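PDB 2OOF: imidazolonepropionase from Unidentified, which catalyses the hydrolytic cleavage of a carbon-nitrogen bond in imidazolone-5-propanoate, giving N-formimidoyl-L-glutamate in the third step of histidine degradation. Local coordinates for residues Leu68-Thr73 against Ala313-Ile318; Arg126-Ile131 against Glu163-Arg168; Leu237-His242 against Phe258-Val263. All blocks are in the same frame, centred on the assembly; numbering follows the deposited sequence.

Interaction 1 (Leu68-Thr73 against Ala313-Ile318); sequences LIDCHT and AVSSDI. With FE (Fe (III) ion), chain B.
H72 and D317 share the iron(III) ion: H72 NE2 binds it at 2.3 Å and D317 OD1 at 2.5 Å. This is the metal site at the mouth of an amidohydrolase TIM barrel, where the first barrel strand meets the end of the last one, 312-314, and the loop that follows it; a water and H242 also bind the metal, and H74, a ligand in a near-identical protein, lies next to D317. The two side chains run side by side in the same direction, with ring and carboxylate planes turned 77° apart, and OD1 of D317 lies at the ring edge of H72, close to the ring plane. In both residues CG stands opposite the backbone N (chi1 -175° in H72, -170° in D317), which carries both groups toward the metal. D317 OD2 does not bind iron but accepts a hydrogen bond from the metal-bound water, so the carboxylate is fixed through both oxygens.

Behind this first shell two serine hydroxyls bridge the segments. S315 OG sits 3.3 Å from H72 CB and donates a weak bond to H72 O; the CA-H of D317 also approaches that carbonyl, with H72 O 3.0 Å from D317 CA. Further back, C71 SG packs on A313 CB at 4.0 Å, and the hydroxyl of T73 is hydrogen-bonded to E139 O of the neighbouring strand 135-141. D70 is buried, and its carboxylate finds a partner across the contact: S316 OG donates to D70 OD2 at 2.9 Å, nearly in line with the C-O bond. S316 OG in turn accepts a weak hydrogen bond from I318 N.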
# COMPACT_ATOMS: atom_id res chain seq x y z
N LEU A 68 -1.13 7.52 8.07
CA LEU A 68 -1.79 6.76 7.01
C LEU A 68 -0.82 5.79 6.36
O LEU A 68 0.39 6.03 6.32
CB LEU A 68 -2.38 7.72 5.97
CG LEU A 68 -3.30 8.79 6.57
CD1 LEU A 68 -4.07 9.49 5.45
CD2 LEU A 68 -4.28 8.17 7.55
N ILE A 69 -1.36 4.70 5.84
CA ILE A 69 -0.55 3.64 5.24
C ILE A 69 -1.14 3.20 3.91
O ILE A 69 -2.31 2.83 3.85
CB ILE A 69 -0.55 2.38 6.16
CG1 ILE A 69 -0.16 2.77 7.59
CG2 ILE A 69 0.41 1.31 5.61
CD1 ILE A 69 -0.29 1.63 8.59
N ASP A 70 -0.36 3.24 2.83
CA ASP A 70 -0.92 2.74 1.59
C ASP A 70 -0.03 1.58 1.12
O ASP A 70 1.10 1.73 0.65
CB ASP A 70 -1.19 3.88 0.59
CG ASP A 70 -0.00 4.27 -0.23
OD1 ASP A 70 1.11 4.26 0.33
OD2 ASP A 70 -0.20 4.62 -1.43
N CYS A 71 -0.59 0.40 1.37
CA CYS A 71 0.00 -0.92 1.16
C CYS A 71 0.09 -1.52 -0.22
O CYS A 71 0.30 -2.74 -0.33
CB CYS A 71 -0.74 -1.91 2.06
SG CYS A 71 -2.55 -1.93 1.74
N HIS A 72 -0.06 -0.73 -1.28
CA HIS A 72 -0.02 -1.29 -2.62
C HIS A 72 0.32 -0.26 -3.71
O HIS A 72 -0.58 0.29 -4.36
CB HIS A 72 -1.37 -1.95 -2.92
CG HIS A 72 -1.43 -2.67 -4.22
ND1 HIS A 72 -1.73 -4.02 -4.31
CD2 HIS A 72 -1.21 -2.25 -5.49
CE1 HIS A 72 -1.70 -4.39 -5.58
NE2 HIS A 72 -1.39 -3.34 -6.31
N THR A 73 1.61 0.00 -3.92
CA THR A 73 2.00 0.95 -4.95
C THR A 73 3.12 0.46 -5.85
O THR A 73 3.85 -0.48 -5.50
CB THR A 73 2.45 2.33 -4.35
OG1 THR A 73 3.82 2.27 -3.96
CG2 THR A 73 1.59 2.71 -3.14
N ALA A 313 -8.60 -3.37 3.03
CA ALA A 313 -7.70 -2.25 3.06
C ALA A 313 -8.02 -1.43 1.82
O ALA A 313 -8.69 -1.92 0.90
CB ALA A 313 -6.24 -2.73 3.02
N VAL A 314 -7.58 -0.18 1.80
CA VAL A 314 -7.80 0.69 0.65
C VAL A 314 -6.43 1.27 0.30
O VAL A 314 -5.72 1.77 1.17
CB VAL A 314 -8.77 1.83 0.97
CG1 VAL A 314 -8.76 2.85 -0.16
CG2 VAL A 314 -10.18 1.28 1.15
N SER A 315 -6.07 1.21 -0.98
CA SER A 315 -4.79 1.72 -1.42
C SER A 315 -4.91 2.38 -2.79
O SER A 315 -5.85 2.12 -3.54
CB SER A 315 -3.76 0.59 -1.46
OG SER A 315 -2.52 1.03 -1.99
N SER A 316 -3.92 3.22 -3.10
CA SER A 316 -3.86 3.97 -4.35
C SER A 316 -3.49 3.19 -5.61
O SER A 316 -3.96 3.52 -6.69
CB SER A 316 -2.86 5.13 -4.21
OG SER A 316 -1.55 4.64 -4.01
N ASP A 317 -2.66 2.16 -5.47
CA ASP A 317 -2.22 1.36 -6.61
C ASP A 317 -1.49 2.23 -7.64
O ASP A 317 -1.54 1.98 -8.84
CB ASP A 317 -3.40 0.63 -7.29
CG ASP A 317 -2.93 -0.39 -8.32
OD1 ASP A 317 -1.83 -0.93 -8.13
OD2 ASP A 317 -3.65 -0.66 -9.31
N ILE A 318 -0.83 3.28 -7.14
CA ILE A 318 -0.09 4.19 -8.00
C ILE A 318 0.74 3.39 -8.98
O ILE A 318 1.57 2.58 -8.57
CB ILE A 318 0.90 5.09 -7.20
CG1 ILE A 318 0.14 5.94 -6.18
CG2 ILE A 318 1.69 5.98 -8.16
CD1 ILE A 318 1.04 6.63 -5.19
FE FE B . -0.76 -3.11 -8.50
O HOH W 1 -2.32 -3.06 -10.31

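Interaction 2 (Arg126-Ile131 against Glu163-Arg168); sequences RVKSLI and EALPIR
I131 CD1 meets the puckered ring of P166 at one corner, CD, 4.4 Å away. The same I131 CD1 lies 4.1 Å from L165 CB and 4.3 Å from I167 CB, so a single terminal methyl spans three successive residues. The isoleucine chain is extended, with chi2 179°, which pushes CD1 that far out from the helix. One turn earlier on the same helical face, V127 CG1 abuts L165 CD1 at 3.7 Å and reaches I167 CG2 at 4.2 Å.

In the TIM-barrel fold these are parts of the outer layer: helix 116-133 packs against the connection that leaves helix 148-164 and enters strand 168-176. That connection is bent at P166, the centre of an inverse gamma turn closed by a weak bond from I167 N to L165 O at 2.8 Å. The turn presents L165 and I167 to the helix. L165 forks between two helix residues, with CD1 on V127 and CD2 touching the exposed K128, in van der Waals contact at 3.5 Å from K128 NZ, where the lysine crosses it at about a right angle.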
# COMPACT_ATOMS: atom_id res chain seq x y z
N ARG A 126 7.03 11.98 -6.05
CA ARG A 126 5.82 11.16 -5.91
C ARG A 126 5.58 10.86 -4.44
O ARG A 126 4.46 11.02 -3.94
CB ARG A 126 5.96 9.87 -6.72
CG ARG A 126 6.11 10.13 -8.21
CD ARG A 126 6.43 8.88 -9.00
NE ARG A 126 6.75 9.20 -10.39
CZ ARG A 126 7.51 8.45 -11.18
NH1 ARG A 126 8.04 7.31 -10.73
NH2 ARG A 126 7.75 8.84 -12.42
N VAL A 127 6.63 10.44 -3.75
CA VAL A 127 6.55 10.13 -2.33
C VAL A 127 6.22 11.40 -1.54
O VAL A 127 5.48 11.35 -0.55
CB VAL A 127 7.89 9.55 -1.80
CG1 VAL A 127 7.74 9.15 -0.34
CG2 VAL A 127 8.29 8.35 -2.64
N LYS A 128 6.77 12.54 -1.96
CA LYS A 128 6.51 13.78 -1.23
C LYS A 128 5.02 14.12 -1.22
O LYS A 128 4.53 14.68 -0.24
CB LYS A 128 7.32 14.93 -1.81
CG LYS A 128 8.80 14.87 -1.47
CD LYS A 128 9.53 16.03 -2.11
CE LYS A 128 11.02 15.89 -1.95
NZ LYS A 128 11.38 15.84 -0.52
N SER A 129 4.31 13.77 -2.29
CA SER A 129 2.87 14.04 -2.32
C SER A 129 2.14 13.20 -1.28
O SER A 129 1.20 13.67 -0.64
CB SER A 129 2.28 13.75 -3.70
OG SER A 129 2.71 14.72 -4.62
N LEU A 130 2.58 11.95 -1.11
CA LEU A 130 1.94 11.06 -0.15
C LEU A 130 2.24 11.54 1.27
O LEU A 130 1.37 11.53 2.15
CB LEU A 130 2.42 9.61 -0.34
CG LEU A 130 2.04 8.95 -1.68
CD1 LEU A 130 2.57 7.54 -1.74
CD2 LEU A 130 0.52 8.93 -1.85
N ILE A 131 3.48 11.98 1.49
CA ILE A 131 3.91 12.46 2.80
C ILE A 131 3.02 13.60 3.30
O ILE A 131 2.51 13.54 4.42
CB ILE A 131 5.39 12.91 2.76
CG1 ILE A 131 6.28 11.67 2.62
CG2 ILE A 131 5.76 13.69 4.01
CD1 ILE A 131 7.76 11.95 2.55
N GLU A 163 15.30 5.80 3.42
CA GLU A 163 16.41 6.39 4.16
C GLU A 163 16.46 7.90 3.95
O GLU A 163 16.72 8.65 4.88
CB GLU A 163 17.73 5.76 3.72
CG GLU A 163 17.91 4.32 4.18
CD GLU A 163 18.24 4.22 5.66
OE1 GLU A 163 17.60 4.93 6.48
OE2 GLU A 163 19.13 3.41 6.01
N ALA A 164 16.18 8.33 2.73
CA ALA A 164 16.23 9.74 2.38
C ALA A 164 15.06 10.59 2.86
O ALA A 164 15.20 11.80 3.04
CB ALA A 164 16.38 9.88 0.87
N LEU A 165 13.90 9.97 3.05
CA LEU A 165 12.72 10.70 3.48
C LEU A 165 12.14 10.14 4.78
O LEU A 165 12.35 8.97 5.12
CB LEU A 165 11.65 10.66 2.38
CG LEU A 165 12.01 11.28 1.03
CD1 LEU A 165 11.01 10.88 -0.04
CD2 LEU A 165 12.05 12.79 1.16
N PRO A 166 11.42 10.98 5.54
CA PRO A 166 10.81 10.58 6.81
C PRO A 166 9.54 9.76 6.56
O PRO A 166 8.43 10.21 6.81
CB PRO A 166 10.51 11.93 7.47
CG PRO A 166 10.11 12.77 6.30
CD PRO A 166 11.16 12.40 5.26
N ILE A 167 9.73 8.53 6.07
CA ILE A 167 8.60 7.67 5.77
C ILE A 167 9.10 6.23 5.82
O ILE A 167 10.26 5.96 5.49
CB ILE A 167 8.05 8.02 4.35
CG1 ILE A 167 6.63 7.47 4.16
CG2 ILE A 167 8.99 7.48 3.27
CD1 ILE A 167 6.58 6.06 3.75
N ARG A 168 8.25 5.31 6.27
CA ARG A 168 8.62 3.89 6.33
C ARG A 168 8.29 3.25 4.98
O ARG A 168 7.25 3.53 4.39
CB ARG A 168 7.83 3.15 7.42
CG ARG A 168 8.12 3.61 8.85
CD ARG A 168 7.20 2.92 9.86
NE ARG A 168 7.24 3.56 11.17
CZ ARG A 168 8.21 3.42 12.06
NH1 ARG A 168 9.26 2.65 11.80
NH2 ARG A 168 8.15 4.08 13.21

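Interaction 3 (Leu237-His242 against Phe258-Val263); sequences LAVKGH and FGALSV. With FE (Fe (III) ion), chain B.
V239 O is gripped by the backbone of 258-263: L261 N donates to it at 2.9 Å with a nearly straight N-H...O angle of 163°, and the CA-H of A260 adds a longer contact. This bond opens the parallel pairing of two neighbouring TIM-barrel strands, 238-243 and 262-265, joined by helix 251-257 in a beta-alpha-beta unit. Farther along, G241 N gives a weak bond to S262 O at 3.3 Å, and G241 and V263 form the parallel bridge. G241 is also backbone-bonded to D264, which carries the pairing onward.

At the start of the contact the helix ends in a Schellman motif at G259, whose phi is positive (70°). Water 2 bridges the two backbones, accepting from V239 N and donating to G259 O. Apolar contacts flank it: V239 CG2 touches F258 CB and A260 CB, both at 4.1 Å, while A238 CB meets L261 CD1 at 3.8 Å.

K240 lies against S262 only near its root, with CB 3.3 Å from S262 O. A bend at chi3 (70°) brings NZ to water 3, to which it donates and which is hydrogen-bonded to S262 OG. The ammonium also forms a salt bridge with E139, which probably compensates its buried charge. The side chain of H242, one residue beyond the bridged glycine, leaves the backbone away from 258-263, and its ring reaches the metal. Its ND1 has a weak bond to D212 OD2, which probably helps set the ring's rotation, the metal-bound water lies in the ring plane, and H242 NE2 binds iron(III) at 2.3 Å.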
# COMPACT_ATOMS: atom_id res chain seq x y z
N LEU A 237 10.18 -15.37 3.28
CA LEU A 237 9.60 -14.11 2.85
C LEU A 237 8.08 -14.22 2.79
O LEU A 237 7.54 -15.23 2.33
CB LEU A 237 10.13 -13.73 1.47
CG LEU A 237 11.64 -13.49 1.35
CD1 LEU A 237 11.97 -13.10 -0.07
CD2 LEU A 237 12.07 -12.39 2.31
N ALA A 238 7.41 -13.17 3.26
CA ALA A 238 5.95 -13.13 3.27
C ALA A 238 5.47 -13.03 1.82
O ALA A 238 6.23 -12.63 0.94
CB ALA A 238 5.48 -11.92 4.06
N VAL A 239 4.21 -13.40 1.58
CA VAL A 239 3.65 -13.36 0.23
C VAL A 239 2.31 -12.64 0.13
O VAL A 239 1.66 -12.36 1.13
CB VAL A 239 3.45 -14.79 -0.35
CG1 VAL A 239 4.79 -15.53 -0.37
CG2 VAL A 239 2.42 -15.56 0.49
N LYS A 240 1.90 -12.35 -1.10
CA LYS A 240 0.65 -11.66 -1.38
C LYS A 240 0.40 -11.80 -2.88
O LYS A 240 1.24 -12.34 -3.60
CB LYS A 240 0.76 -10.18 -1.00
CG LYS A 240 1.69 -9.38 -1.90
CD LYS A 240 1.71 -7.89 -1.55
CE LYS A 240 2.42 -7.64 -0.23
NZ LYS A 240 2.50 -6.19 0.09
N GLY A 241 -0.73 -11.30 -3.37
CA GLY A 241 -1.00 -11.42 -4.80
C GLY A 241 -1.97 -10.48 -5.47
O GLY A 241 -2.88 -9.93 -4.84
N HIS A 242 -1.76 -10.28 -6.76
CA HIS A 242 -2.63 -9.44 -7.59
C HIS A 242 -3.67 -10.42 -8.14
O HIS A 242 -3.35 -11.19 -9.04
CB HIS A 242 -1.85 -8.86 -8.79
CG HIS A 242 -1.25 -7.51 -8.55
ND1 HIS A 242 -0.23 -7.29 -7.66
CD2 HIS A 242 -1.51 -6.31 -9.13
CE1 HIS A 242 0.13 -6.02 -7.70
NE2 HIS A 242 -0.63 -5.40 -8.59
N PHE A 258 -1.27 -20.21 1.63
CA PHE A 258 0.12 -19.89 1.92
C PHE A 258 0.26 -18.88 3.04
O PHE A 258 1.37 -18.44 3.35
CB PHE A 258 0.80 -19.34 0.67
CG PHE A 258 1.38 -20.40 -0.21
CD1 PHE A 258 2.69 -20.85 -0.01
CD2 PHE A 258 0.62 -20.98 -1.23
CE1 PHE A 258 3.24 -21.86 -0.82
CE2 PHE A 258 1.16 -22.00 -2.05
CZ PHE A 258 2.47 -22.43 -1.84
N GLY A 259 -0.86 -18.49 3.63
CA GLY A 259 -0.83 -17.51 4.70
C GLY A 259 -0.46 -16.16 4.12
O GLY A 259 0.32 -15.41 4.70
N ALA A 260 -1.03 -15.84 2.96
CA ALA A 260 -0.77 -14.58 2.30
C ALA A 260 -1.17 -13.42 3.19
O ALA A 260 -2.18 -13.49 3.89
CB ALA A 260 -1.52 -14.50 1.00
N LEU A 261 -0.37 -12.35 3.18
CA LEU A 261 -0.68 -11.17 3.97
C LEU A 261 -1.98 -10.58 3.45
O LEU A 261 -2.86 -10.21 4.22
CB LEU A 261 0.44 -10.13 3.85
CG LEU A 261 1.74 -10.39 4.63
CD1 LEU A 261 2.77 -9.31 4.29
CD2 LEU A 261 1.45 -10.40 6.12
N SER A 262 -2.10 -10.52 2.12
CA SER A 262 -3.30 -9.97 1.49
C SER A 262 -3.42 -10.34 0.02
O SER A 262 -2.47 -10.82 -0.60
CB SER A 262 -3.28 -8.45 1.60
OG SER A 262 -2.25 -7.92 0.78
N VAL A 263 -4.60 -10.09 -0.53
CA VAL A 263 -4.90 -10.33 -1.94
C VAL A 263 -5.44 -9.00 -2.47
O VAL A 263 -6.28 -8.37 -1.81
CB VAL A 263 -5.94 -11.46 -2.12
CG1 VAL A 263 -5.25 -12.81 -1.93
CG2 VAL A 263 -7.07 -11.30 -1.09
FE FE B . -0.76 -3.11 -8.50
O HOH W 2 2.87 -14.11 4.05
O HOH W 3 -0.02 -6.57 1.47
O HOH W 1 -2.32 -3.06 -10.31

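Overall arrangement
Starting from the N terminus, 68-73 on the first barrel strand opens interaction 1, which closes at 313-318, the end of the last barrel strand and the loop beyond it. The other two contacts nest inside that long loop, one after the other and without crossing: interaction 2 joins 126-131 to 163-168 in the outer helical layer, and interaction 3 joins 237-242 to 258-263 in adjoining strands. Interaction 1 touches both. I318 CD1 packs on L130 CD1 at 3.9 Å, linking the loop after that strand to helix 116-133, while the shared iron brings H72 and H242 together. Interactions 2 and 3 lie on opposite sides of the chain's centre, about 12 Å apart at their nearest atoms.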